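Local coordinates for mandelate racemase/muconate lactonizing protein (Paenibacillus sp., PDB 3V5C) that probably dehydrates galacturonate as a magnesium-dependent member of the enolase superfamily, with a capping domain set over a TIM-type barrel, at residues P66-D71 with L93-P98; S60-T65 with D285-G290; A223-N228 with R253-L258; A189-I194 with G202-D207. The protein carries 1 engineered substitution. One frame throughout, in Å; residues are numbered along the deposited sequence.

Contact 1. Residues P66-D71 with L93-P98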
loop_
_atom_site.group_PDB
_atom_site.type_symbol
_atom_site.label_atom_id
_atom_site.label_comp_id
_atom_site.label_asym_id
_atom_site.label_seq_id
_atom_site.Cartn_x
_atom_site.Cartn_y
_atom_site.Cartn_z
ATOM N N PRO A 66 -20.543 -6.403 14.692
ATOM C CA PRO A 66 -21.562 -7.440 14.465
ATOM C C PRO A 66 -22.920 -6.822 14.154
ATOM O O PRO A 66 -23.666 -7.373 13.351
ATOM C CB PRO A 66 -21.630 -8.159 15.812
ATOM C CG PRO A 66 -20.284 -7.958 16.412
ATOM C CD PRO A 66 -19.815 -6.606 15.960
ATOM N N GLU A 67 -23.231 -5.691 14.778
ATOM C CA GLU A 67 -24.543 -5.073 14.609
ATOM C C GLU A 67 -24.719 -4.498 13.199
ATOM O O GLU A 67 -25.808 -4.557 12.622
ATOM C CB GLU A 67 -24.771 -4.005 15.684
ATOM C CG GLU A 67 -24.947 -4.575 17.103
ATOM C CD GLU A 67 -23.636 -5.000 17.774
ATOM O OE1 GLU A 67 -22.541 -4.654 17.277
ATOM O OE2 GLU A 67 -23.700 -5.671 18.826
ATOM N N TRP A 68 -23.631 -3.983 12.640
ATOM C CA TRP A 68 -23.616 -3.539 11.248
ATOM C C TRP A 68 -23.859 -4.746 10.345
ATOM O O TRP A 68 -24.701 -4.708 9.449
ATOM C CB TRP A 68 -22.260 -2.903 10.933
ATOM C CG TRP A 68 -22.099 -2.284 9.547
ATOM C CD1 TRP A 68 -22.196 -0.962 9.232
ATOM C CD2 TRP A 68 -21.752 -2.960 8.323
ATOM N NE1 TRP A 68 -21.959 -0.769 7.886
ATOM C CE2 TRP A 68 -21.682 -1.980 7.309
ATOM C CE3 TRP A 68 -21.504 -4.294 7.986
ATOM C CZ2 TRP A 68 -21.381 -2.294 5.985
ATOM C CZ3 TRP A 68 -21.208 -4.602 6.680
ATOM C CH2 TRP A 68 -21.155 -3.615 5.688
ATOM N N ALA A 69 -23.115 -5.824 10.587
ATOM C CA ALA A 69 -23.187 -6.987 9.727
ATOM C C ALA A 69 -24.571 -7.632 9.796
ATOM O O ALA A 69 -25.082 -8.130 8.798
ATOM C CB ALA A 69 -22.110 -7.985 10.103
ATOM N N GLU A 70 -25.162 -7.643 10.985
ATOM C CA GLU A 70 -26.470 -8.262 11.172
ATOM C C GLU A 70 -27.459 -7.695 10.157
ATOM O O GLU A 70 -28.282 -8.422 9.603
ATOM C CB GLU A 70 -26.968 -8.013 12.596
ATOM C CG GLU A 70 -28.241 -8.773 12.972
ATOM C CD GLU A 70 -29.506 -8.084 12.478
ATOM O OE1 GLU A 70 -29.492 -6.843 12.333
ATOM O OE2 GLU A 70 -30.515 -8.783 12.228
ATOM N N ASP A 71 -27.339 -6.395 9.898
ATOM C CA ASP A 71 -28.238 -5.701 8.985
ATOM C C ASP A 71 -27.975 -6.005 7.505
ATOM O O ASP A 71 -28.781 -5.663 6.644
ATOM C CB ASP A 71 -28.154 -4.193 9.223
ATOM C CG ASP A 71 -29.351 -3.459 8.671
ATOM O OD1 ASP A 71 -30.488 -3.851 9.013
ATOM O OD2 ASP A 71 -29.156 -2.507 7.883
ATOM N N LEU A 93 -15.456 -0.286 3.071
ATOM C CA LEU A 93 -14.417 -0.589 4.057
ATOM C C LEU A 93 -14.663 -1.944 4.731
ATOM O O LEU A 93 -13.716 -2.671 5.057
ATOM C CB LEU A 93 -14.328 0.504 5.113
ATOM C CG LEU A 93 -14.103 1.924 4.592
ATOM C CD1 LEU A 93 -14.159 2.927 5.739
ATOM C CD2 LEU A 93 -12.780 2.014 3.790
ATOM N N GLN A 94 -15.934 -2.275 4.928
ATOM C CA GLN A 94 -16.319 -3.463 5.670
ATOM C C GLN A 94 -16.251 -4.722 4.815
ATOM O O GLN A 94 -15.848 -5.779 5.295
ATOM C CB GLN A 94 -17.752 -3.306 6.178
ATOM C CG GLN A 94 -17.942 -2.198 7.206
ATOM C CD GLN A 94 -18.153 -0.819 6.590
ATOM O OE1 GLN A 94 -18.224 -0.657 5.364
ATOM N NE2 GLN A 94 -18.246 0.190 7.451
ATOM N N LEU A 95 -16.632 -4.609 3.542
ATOM C CA LEU A 95 -16.848 -5.819 2.756
ATOM C C LEU A 95 -16.285 -5.871 1.338
ATOM O O LEU A 95 -16.413 -6.906 0.678
ATOM C CB LEU A 95 -18.360 -6.133 2.697
ATOM C CG LEU A 95 -19.076 -6.530 3.982
ATOM C CD1 LEU A 95 -20.580 -6.707 3.669
ATOM C CD2 LEU A 95 -18.467 -7.787 4.568
ATOM N N GLU A 96 -15.650 -4.813 0.855
ATOM C CA GLU A 96 -15.226 -4.835 -0.547
ATOM C C GLU A 96 -14.257 -5.986 -0.797
ATOM O O GLU A 96 -14.300 -6.633 -1.842
ATOM C CB GLU A 96 -14.594 -3.523 -1.006
ATOM C CG GLU A 96 -13.276 -3.158 -0.341
ATOM C CD GLU A 96 -12.812 -1.774 -0.757
ATOM O OE1 GLU A 96 -11.886 -1.274 -0.115
ATOM O OE2 GLU A 96 -13.375 -1.210 -1.723
ATOM N N TYR A 97 -13.364 -6.232 0.150
ATOM C CA TYR A 97 -12.369 -7.257 -0.094
ATOM C C TYR A 97 -12.955 -8.670 -0.054
ATOM O O TYR A 97 -12.778 -9.429 -0.998
ATOM C CB TYR A 97 -11.121 -7.079 0.800
ATOM C CG TYR A 97 -10.248 -5.918 0.354
ATOM C CD1 TYR A 97 -9.596 -5.957 -0.879
ATOM C CD2 TYR A 97 -10.085 -4.770 1.137
ATOM C CE1 TYR A 97 -8.799 -4.931 -1.331
ATOM C CE2 TYR A 97 -9.262 -3.726 0.690
ATOM C CZ TYR A 97 -8.639 -3.816 -0.560
ATOM O OH TYR A 97 -7.817 -2.813 -1.033
ATOM N N PRO A 98 -13.663 -9.029 1.029
ATOM C CA PRO A 98 -14.335 -10.338 0.959
ATOM C C PRO A 98 -15.278 -10.476 -0.255
ATOM O O PRO A 98 -15.387 -11.573 -0.809
ATOM C CB PRO A 98 -15.144 -10.401 2.265
ATOM C CG PRO A 98 -14.502 -9.363 3.182
ATOM C CD PRO A 98 -13.904 -8.310 2.297
#
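Trp68, on the short helix 66-70, reaches across to Gln94 and Leu95 on helix 92-107, and so packs two helices of the N-terminal alpha+beta capping domain of this enolase fold. Its indole lies flat against one residue and has an edge against the other.

The face contact is with Gln94. Its CG stands 3.7 Å from the centroid of the indole six-membered ring and only 12° off the normal, a CH-pi contact, while CB comes within 3.5 Å of Trp68 CH2. The chain bends at chi2, which turns the amide back over the indole: the two planes are 14° apart and stacked, with Gln94 CD 3.6 Å from Trp68 CZ2. The amide is held in that orientation from outside, because Gln94 NE2 donates to the backbone O of His63.

Apolar packing adds Leu95. Its CD1 lies in the plane of the indole, at the edge, 3.7 Å from Trp68 CZ3, and the two side chains run alongside each other, pointing opposite ways.

No hydrogen bond joins the two segments. The CB of Trp68 already points at the longer helix, and with CG anti to the backbone N (chi1 -176°) the indole carries on in that direction; Tyr91 packs on it as well. An alanine here would strip away both contacts, and would probably leave a gap over the Gln94 amide and Leu95 CD1 without its aromatic neighbour. At the start of the short helix, Thr65 OG1 accepts from Trp68 N, capping the turn that presents the ring.

Contact 2. Residues S60-T65 with D285-G290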
loop_
_atom_site.group_PDB
_atom_site.type_symbol
_atom_site.label_atom_id
_atom_site.label_comp_id
_atom_site.label_asym_id
_atom_site.label_seq_id
_atom_site.Cartn_x
_atom_site.Cartn_y
_atom_site.Cartn_z
ATOM N N SER A 60 -9.587 -8.308 3.876
ATOM C CA SER A 60 -9.509 -7.208 4.844
ATOM C C SER A 60 -10.903 -6.667 5.150
ATOM O O SER A 60 -11.756 -6.593 4.265
ATOM C CB SER A 60 -8.638 -6.090 4.269
ATOM O OG SER A 60 -8.772 -4.889 5.014
ATOM N N SER A 61 -11.141 -6.326 6.406
ATOM C CA SER A 61 -12.396 -5.677 6.781
ATOM C C SER A 61 -12.105 -4.711 7.914
ATOM O O SER A 61 -11.498 -5.113 8.913
ATOM C CB SER A 61 -13.429 -6.719 7.224
ATOM O OG SER A 61 -14.597 -6.076 7.729
ATOM N N ILE A 62 -12.513 -3.450 7.765
ATOM C CA ILE A 62 -12.398 -2.490 8.856
ATOM C C ILE A 62 -13.727 -1.785 9.080
ATOM O O ILE A 62 -14.589 -1.766 8.194
ATOM C CB ILE A 62 -11.256 -1.471 8.629
ATOM C CG1 ILE A 62 -11.558 -0.567 7.436
ATOM C CG2 ILE A 62 -9.911 -2.211 8.466
ATOM C CD1 ILE A 62 -10.656 0.683 7.351
ATOM N N HIS A 63 -13.891 -1.227 10.277
ATOM C CA HIS A 63 -15.079 -0.449 10.621
ATOM C C HIS A 63 -16.358 -1.282 10.549
ATOM O O HIS A 63 -17.413 -0.760 10.189
ATOM C CB HIS A 63 -15.215 0.749 9.683
ATOM C CG HIS A 63 -14.135 1.769 9.842
ATOM N ND1 HIS A 63 -12.971 1.523 10.536
ATOM C CD2 HIS A 63 -14.047 3.047 9.400
ATOM C CE1 HIS A 63 -12.209 2.603 10.512
ATOM N NE2 HIS A 63 -12.839 3.542 9.830
ATOM N N MET A 64 -16.267 -2.572 10.851
ATOM C CA MET A 64 -17.462 -3.418 10.851
ATOM C C MET A 64 -17.721 -3.970 12.240
ATOM O O MET A 64 -16.841 -4.588 12.831
ATOM C CB MET A 64 -17.314 -4.587 9.877
ATOM C CG MET A 64 -18.552 -5.465 9.801
ATOM S SD MET A 64 -18.569 -6.556 8.368
ATOM C CE MET A 64 -17.179 -7.640 8.712
ATOM N N THR A 65 -18.931 -3.758 12.751
ATOM C CA THR A 65 -19.352 -4.374 14.007
ATOM C C THR A 65 -20.321 -5.514 13.714
ATOM O O THR A 65 -20.872 -5.595 12.623
ATOM C CB THR A 65 -20.065 -3.362 14.908
ATOM O OG1 THR A 65 -21.237 -2.879 14.240
ATOM C CG2 THR A 65 -19.135 -2.184 15.201
ATOM N N ASP A 285 -4.279 5.416 1.056
ATOM C CA ASP A 285 -4.048 4.055 1.540
ATOM C C ASP A 285 -4.990 3.032 0.876
ATOM O O ASP A 285 -6.152 3.332 0.565
ATOM C CB ASP A 285 -4.198 4.061 3.071
ATOM C CG ASP A 285 -3.951 2.700 3.718
ATOM O OD1 ASP A 285 -2.779 2.404 4.049
ATOM O OD2 ASP A 285 -4.934 1.969 3.980
ATOM N N ILE A 286 -4.454 1.832 0.663
ATOM C CA ILE A 286 -5.135 0.738 -0.038
ATOM C C ILE A 286 -6.306 0.130 0.749
ATOM O O ILE A 286 -7.184 -0.517 0.166
ATOM C CB ILE A 286 -4.106 -0.341 -0.443
ATOM C CG1 ILE A 286 -4.730 -1.392 -1.349
ATOM C CG2 ILE A 286 -3.505 -1.004 0.802
ATOM C CD1 ILE A 286 -5.239 -0.853 -2.663
ATOM N N ILE A 287 -6.313 0.319 2.066
ATOM C CA ILE A 287 -7.393 -0.159 2.928
ATOM C C ILE A 287 -8.405 0.972 3.203
ATOM O O ILE A 287 -9.619 0.773 3.118
ATOM C CB ILE A 287 -6.865 -0.691 4.272
ATOM C CG1 ILE A 287 -5.745 -1.717 4.075
ATOM C CG2 ILE A 287 -8.005 -1.294 5.106
ATOM C CD1 ILE A 287 -6.160 -2.946 3.307
ATOM N N TRP A 288 -7.898 2.155 3.545
ATOM C CA TRP A 288 -8.752 3.322 3.763
ATOM C C TRP A 288 -8.168 4.490 2.969
ATOM O O TRP A 288 -7.128 5.026 3.344
ATOM C CB TRP A 288 -8.815 3.664 5.254
ATOM C CG TRP A 288 -9.589 4.903 5.542
ATOM C CD1 TRP A 288 -10.949 5.017 5.634
ATOM C CD2 TRP A 288 -9.059 6.224 5.748
ATOM N NE1 TRP A 288 -11.296 6.323 5.907
ATOM C CE2 TRP A 288 -10.156 7.083 5.972
ATOM C CE3 TRP A 288 -7.763 6.763 5.766
ATOM C CZ2 TRP A 288 -9.998 8.453 6.216
ATOM C CZ3 TRP A 288 -7.608 8.124 6.009
ATOM C CH2 TRP A 288 -8.719 8.952 6.228
ATOM N N PRO A 289 -8.840 4.917 1.891
ATOM C CA PRO A 289 -10.243 4.690 1.531
ATOM C C PRO A 289 -10.557 3.380 0.806
ATOM O O PRO A 289 -11.743 3.094 0.615
ATOM C CB PRO A 289 -10.546 5.859 0.601
ATOM C CG PRO A 289 -9.230 6.092 -0.104
ATOM C CD PRO A 289 -8.200 5.892 0.983
ATOM N N GLY A 290 -9.552 2.604 0.410
ATOM C CA GLY A 290 -9.854 1.290 -0.137
ATOM C C GLY A 290 -9.797 1.080 -1.640
ATOM O O GLY A 290 -9.463 1.978 -2.423
#
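Two loops meet where the capping domain faces the barrel: Ser60 and Ile62, at and just past the end of strand 55-60, pack on Ile287 and Trp288, in the loop following barrel strand 281-282. Ile287 is central. Its CG2 lies 4.0 Å from Ile62 CG2, and its CD1 is 3.7 Å from Ser60 OG, so both branches are used. Ile62 sends its other arm, CG1 and CD1, across the chain of Trp288 at about a right angle, with CD1 4.1 Å from Trp288 CB. No hydrogen bond crosses between the loops.

Asp285 OD2 shapes the barrel loop by accepting two backbone N-H groups. Ile287 N, 2.9 Å from Asp285 OD2, comes from above the carboxylate plane and makes an Asx turn. Trp288 N, one residue further, completes an Asx motif, meeting the anti lone pair of OD2 nearly straight (166°). These two bonds fix the backbone that presents Ile287 and Trp288. A glycine in place of Ile287 would probably leave a gap facing Ser60 and Ile62, which would lose the branched side chain they pack on in this loop.

Around the pair, Tyr97 of helix 92-107 and Tyr317 of helix 317-325 both touch Ser60, Leu93 of helix 92-107 packs on Ile62, and Asn315 lies against Ile287.

Contact 3. Residues A223-N228 with R253-L258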
loop_
_atom_site.group_PDB
_atom_site.type_symbol
_atom_site.label_atom_id
_atom_site.label_comp_id
_atom_site.label_asym_id
_atom_site.label_seq_id
_atom_site.Cartn_x
_atom_site.Cartn_y
_atom_site.Cartn_z
ATOM N N ALA A 223 22.062 18.295 -1.357
ATOM C CA ALA A 223 23.155 17.413 -0.955
ATOM C C ALA A 223 23.129 16.137 -1.789
ATOM O O ALA A 223 24.180 15.594 -2.132
ATOM C CB ALA A 223 23.071 17.099 0.532
ATOM N N LEU A 224 21.934 15.686 -2.148
ATOM C CA LEU A 224 21.760 14.462 -2.921
ATOM C C LEU A 224 21.650 14.686 -4.434
ATOM O O LEU A 224 21.139 13.831 -5.142
ATOM C CB LEU A 224 20.569 13.650 -2.404
ATOM C CG LEU A 224 20.680 13.170 -0.949
ATOM C CD1 LEU A 224 19.338 12.714 -0.418
ATOM C CD2 LEU A 224 21.711 12.039 -0.810
ATOM N N SER A 225 22.152 15.825 -4.911
ATOM C CA SER A 225 22.134 16.154 -6.342
ATOM C C SER A 225 22.738 15.047 -7.195
ATOM O O SER A 225 22.216 14.715 -8.264
ATOM C CB SER A 225 22.917 17.439 -6.600
ATOM O OG SER A 225 22.230 18.564 -6.082
ATOM N N ASP A 226 23.849 14.492 -6.719
ATOM C CA ASP A 226 24.584 13.480 -7.474
ATOM C C ASP A 226 23.947 12.105 -7.338
ATOM O O ASP A 226 24.427 11.127 -7.903
ATOM C CB ASP A 226 26.055 13.429 -7.045
ATOM C CG ASP A 226 26.238 13.477 -5.532
ATOM O OD1 ASP A 226 25.235 13.429 -4.781
ATOM O OD2 ASP A 226 27.406 13.561 -5.087
ATOM N N VAL A 227 22.860 12.039 -6.582
ATOM C CA VAL A 227 22.153 10.792 -6.377
ATOM C C VAL A 227 20.835 10.862 -7.119
ATOM O O VAL A 227 20.125 11.858 -7.039
ATOM C CB VAL A 227 21.848 10.571 -4.886
ATOM C CG1 VAL A 227 20.918 9.398 -4.710
ATOM C CG2 VAL A 227 23.132 10.388 -4.091
ATOM N N ASN A 228 20.497 9.811 -7.848
ATOM C CA ASN A 228 19.227 9.817 -8.557
ATOM C C ASN A 228 18.132 9.389 -7.595
ATOM O O ASN A 228 18.135 8.264 -7.102
ATOM C CB ASN A 228 19.278 8.931 -9.803
ATOM C CG ASN A 228 20.304 9.413 -10.819
ATOM O OD1 ASN A 228 21.170 8.650 -11.252
ATOM N ND2 ASN A 228 20.215 10.687 -11.195
ATOM N N ARG A 253 16.960 23.785 -11.142
ATOM C CA ARG A 253 18.160 22.988 -10.909
ATOM C C ARG A 253 18.290 21.832 -11.889
ATOM O O ARG A 253 19.325 21.170 -11.936
ATOM C CB ARG A 253 18.144 22.427 -9.488
ATOM C CG ARG A 253 18.147 23.490 -8.413
ATOM C CD ARG A 253 18.064 22.858 -7.038
ATOM N NE ARG A 253 19.026 21.770 -6.906
ATOM C CZ ARG A 253 20.273 21.914 -6.464
ATOM N NH1 ARG A 253 21.069 20.855 -6.386
ATOM N NH2 ARG A 253 20.726 23.104 -6.094
ATOM N N GLY A 254 17.232 21.578 -12.652
ATOM C CA GLY A 254 17.192 20.430 -13.542
ATOM C C GLY A 254 17.195 19.113 -12.782
ATOM O O GLY A 254 17.589 18.071 -13.309
ATOM N N GLN A 255 16.745 19.165 -11.532
ATOM C CA GLN A 255 16.705 17.991 -10.673
ATOM C C GLN A 255 15.349 17.302 -10.786
ATOM O O GLN A 255 14.319 17.857 -10.391
ATOM C CB GLN A 255 17.017 18.386 -9.215
ATOM C CG GLN A 255 17.172 17.215 -8.260
ATOM C CD GLN A 255 17.804 17.607 -6.927
ATOM O OE1 GLN A 255 17.984 18.790 -6.629
ATOM N NE2 GLN A 255 18.151 16.609 -6.124
ATOM N N ASN A 256 15.359 16.099 -11.346
ATOM C CA ASN A 256 14.142 15.337 -11.589
ATOM C C ASN A 256 13.793 14.439 -10.417
ATOM O O ASN A 256 14.274 13.307 -10.324
ATOM C CB ASN A 256 14.304 14.481 -12.846
ATOM C CG ASN A 256 14.711 15.305 -14.046
ATOM O OD1 ASN A 256 14.198 16.405 -14.254
ATOM N ND2 ASN A 256 15.657 14.796 -14.828
ATOM N N VAL A 257 12.966 14.957 -9.521
ATOM C CA VAL A 257 12.465 14.192 -8.387
ATOM C C VAL A 257 10.951 14.394 -8.324
ATOM O O VAL A 257 10.470 15.530 -8.300
ATOM C CB VAL A 257 13.105 14.703 -7.094
ATOM C CG1 VAL A 257 12.552 13.965 -5.875
ATOM C CG2 VAL A 257 14.630 14.561 -7.167
ATOM N N LEU A 258 10.184 13.307 -8.344
ATOM C CA LEU A 258 8.731 13.449 -8.236
ATOM C C LEU A 258 8.337 13.777 -6.805
ATOM O O LEU A 258 9.035 13.383 -5.862
ATOM C CB LEU A 258 8.029 12.153 -8.656
ATOM C CG LEU A 258 8.314 11.720 -10.092
ATOM C CD1 LEU A 258 7.984 10.247 -10.260
ATOM C CD2 LEU A 258 7.532 12.581 -11.079
HETATM O O HOH W 1 18.464 13.776 -7.186
#
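Ser225 meets Arg253 and Gln255, and these three residues hold nearly all the surface buried here. Ser225 turns its OG to Arg253 NH1, 2.6 Å away, with its CB in the plane of the guanidinium, at the edge. The same hydroxyl is hydrogen-bonded to Ala222 O, in the last turn of the helix before it. Arg253, bent at chi3 (48°), folds back so that its NE donates to Gln255 OE1 at 3.2 Å, the N-H...O angle being 151°. That bond ties up the oxygen end of the amide and leaves NE2 facing the other loop.

Both segments are helix-to-strand connections of the barrel, leading from helix 214-223 into strand 231-233 and from helix 240-253 into strand 258-261. Each makes its turn in its own way: Leu224 to Val227 form a type I beta turn, whereas Gly254, with positive phi, closes helix 240-253 in a Schellman motif.

Gln255 reaches toward the other loop with its chain extended beyond CG. Its NE2 passes 4.0 Å from Ser225 CA and donates to Leu221 O of helix 214-223 and to a water 3.0 Å away. This water also lies close to Val227 O, though at a spacing too short to be trusted in detail.

Contact 4. Residues A189-I194 with G202-D207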
loop_
_atom_site.group_PDB
_atom_site.type_symbol
_atom_site.label_atom_id
_atom_site.label_comp_id
_atom_site.label_asym_id
_atom_site.label_seq_id
_atom_site.Cartn_x
_atom_site.Cartn_y
_atom_site.Cartn_z
ATOM N N ALA A 189 23.703 10.788 4.421
ATOM C CA ALA A 189 24.709 9.736 4.348
ATOM C C ALA A 189 24.054 8.383 4.118
ATOM O O ALA A 189 24.557 7.563 3.355
ATOM C CB ALA A 189 25.520 9.697 5.630
ATOM N N ILE A 190 22.948 8.135 4.813
ATOM C CA ILE A 190 22.235 6.871 4.647
ATOM C C ILE A 190 21.665 6.728 3.236
ATOM O O ILE A 190 21.770 5.673 2.606
ATOM C CB ILE A 190 21.132 6.714 5.715
ATOM C CG1 ILE A 190 21.773 6.467 7.085
ATOM C CG2 ILE A 190 20.168 5.582 5.342
ATOM C CD1 ILE A 190 20.820 6.510 8.259
ATOM N N VAL A 191 21.030 7.777 2.740
ATOM C CA VAL A 191 20.500 7.721 1.399
ATOM C C VAL A 191 21.596 7.450 0.376
ATOM O O VAL A 191 21.440 6.602 -0.485
ATOM C CB VAL A 191 19.715 8.971 1.051
ATOM C CG1 VAL A 191 19.264 8.890 -0.408
ATOM C CG2 VAL A 191 18.506 9.092 1.990
ATOM N N ARG A 192 22.716 8.156 0.490
ATOM C CA ARG A 192 23.850 7.894 -0.389
ATOM C C ARG A 192 24.269 6.430 -0.313
ATOM O O ARG A 192 24.487 5.780 -1.333
ATOM C CB ARG A 192 25.054 8.749 0.014
ATOM C CG ARG A 192 24.908 10.226 -0.199
ATOM C CD ARG A 192 26.264 10.917 -0.024
ATOM N NE ARG A 192 26.205 12.319 -0.416
ATOM C CZ ARG A 192 26.107 12.727 -1.676
ATOM N NH1 ARG A 192 26.064 11.835 -2.657
ATOM N NH2 ARG A 192 26.057 14.021 -1.960
ATOM N N GLY A 193 24.398 5.929 0.910
ATOM C CA GLY A 193 24.853 4.564 1.132
ATOM C C GLY A 193 23.954 3.542 0.461
ATOM O O GLY A 193 24.416 2.602 -0.174
ATOM N N ILE A 194 22.647 3.719 0.601
ATOM C CA ILE A 194 21.719 2.773 -0.009
ATOM C C ILE A 194 21.735 2.861 -1.535
ATOM O O ILE A 194 21.671 1.842 -2.217
ATOM C CB ILE A 194 20.313 2.933 0.580
ATOM C CG1 ILE A 194 20.352 2.449 2.032
ATOM C CG2 ILE A 194 19.291 2.131 -0.240
ATOM C CD1 ILE A 194 19.244 2.981 2.898
ATOM N N GLY A 202 18.336 0.721 -9.740
ATOM C CA GLY A 202 17.508 0.664 -8.538
ATOM C C GLY A 202 16.931 2.033 -8.194
ATOM O O GLY A 202 17.677 2.981 -7.988
ATOM N N LYS A 203 15.607 2.146 -8.147
ATOM C CA LYS A 203 14.971 3.425 -7.839
ATOM C C LYS A 203 14.997 3.663 -6.335
ATOM O O LYS A 203 14.690 2.761 -5.535
ATOM C CB LYS A 203 13.523 3.453 -8.357
ATOM C CG LYS A 203 13.427 3.366 -9.865
ATOM C CD LYS A 203 11.984 3.433 -10.317
ATOM C CE LYS A 203 11.873 3.500 -11.837
ATOM N NZ LYS A 203 12.210 2.201 -12.495
ATOM N N ILE A 204 15.355 4.885 -5.949
ATOM C CA ILE A 204 15.428 5.244 -4.543
ATOM C C ILE A 204 14.363 6.284 -4.239
ATOM O O ILE A 204 14.245 7.278 -4.949
ATOM C CB ILE A 204 16.804 5.860 -4.218
ATOM C CG1 ILE A 204 17.911 4.845 -4.502
ATOM C CG2 ILE A 204 16.855 6.349 -2.778
ATOM C CD1 ILE A 204 17.803 3.603 -3.662
ATOM N N MET A 205 13.576 6.037 -3.195
ATOM C CA MET A 205 12.586 7.002 -2.729
ATOM C C MET A 205 12.910 7.403 -1.295
ATOM O O MET A 205 13.481 6.611 -0.542
ATOM C CB MET A 205 11.173 6.407 -2.802
ATOM C CG MET A 205 10.670 6.112 -4.212
ATOM S SD MET A 205 11.439 4.676 -4.996
ATOM C CE MET A 205 10.819 3.338 -3.990
ATOM N N ILE A 206 12.559 8.628 -0.911
ATOM C CA ILE A 206 12.723 9.039 0.473
ATOM C C ILE A 206 11.416 9.526 1.090
ATOM O O ILE A 206 10.612 10.152 0.427
ATOM C CB ILE A 206 13.873 10.057 0.665
ATOM C CG1 ILE A 206 13.601 11.372 -0.070
ATOM C CG2 ILE A 206 15.209 9.443 0.189
ATOM C CD1 ILE A 206 14.706 12.434 0.191
ATOM N N ASP A 207 11.216 9.225 2.370
ATOM C CA ASP A 207 9.959 9.489 3.057
ATOM C C ASP A 207 10.317 10.130 4.382
ATOM O O ASP A 207 10.931 9.477 5.229
ATOM C CB ASP A 207 9.193 8.161 3.232
ATOM C CG ASP A 207 7.914 8.278 4.066
ATOM O OD1 ASP A 207 7.467 9.398 4.407
ATOM O OD2 ASP A 207 7.310 7.205 4.340
#
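No flat side chain takes part where Val191 and Ile194 meet Ile204 and Ile206; in place of faces and edges there are the methyl groups of four buried, branched aliphatic residues. They join helix 180-198 to strand 204-207, the second half of the beta-alpha-beta unit that starts with strand 167-170, in the barrel of the enolase fold. The helix runs nearly antiparallel to the strand it leads into, at 158° between their directions, and the axes come within 9.9 Å.

Val191 is shared by both strand residues. Both methyls of the valine lie against Ile206 CG2, Val191 CG2 the closer at 3.8 Å, and Val191 CG1 also reaches Ile204 CG2 at 4.2 Å. In Ile206, CG1 sits between the backbone N and the carbonyl carbon (chi1 64°), and CG2 is the branch that meets the valine. The side chains of Val191 and Ile206 cross at about a right angle.

One turn further along, of the strand residues in this contact, Ile194 meets Ile204. Ile169 of strand 167-170 borders both of these isoleucines, and Met152 of helix 145-161 lies against Ile194, so the hydrophobic layer runs on into the neighbouring parts of the barrel wall. Met205, between the two strand isoleucines, points away from the helix and, in the modelled conformer, packs on Tyr131 and Lys168. With no hydrogen bond across the segments, the contact is purely apolar; at the end nearer the start of the strand, Ile194 CG2 meets Ile204 CD1, 4.0 Å away.

How the contacts relate
The four contacts fall into two pairs on opposite sides of the chain's centre. Contacts 1 and 2, with centres 10 Å apart, lie on the same side, where contact 2 joins the capping domain to the barrel, and are stitched together: Tyr97 OH lies 2.7 Å from Ile286 O, and Gln94 O 2.8 Å from Ser61 OG. Contacts 3 and 4, centres 12 Å apart, both belong to the barrel; Leu224 packs on Val191, and Arg192, in one of its two conformers, reaches Asp226. Contact 2 closes a long loop of chain within which the other three contacts are nested. The magnesium, held by Glu238 and Asp261, lies about 11 Å from the Trp288 side chain and about 14 Å from that of Ile206.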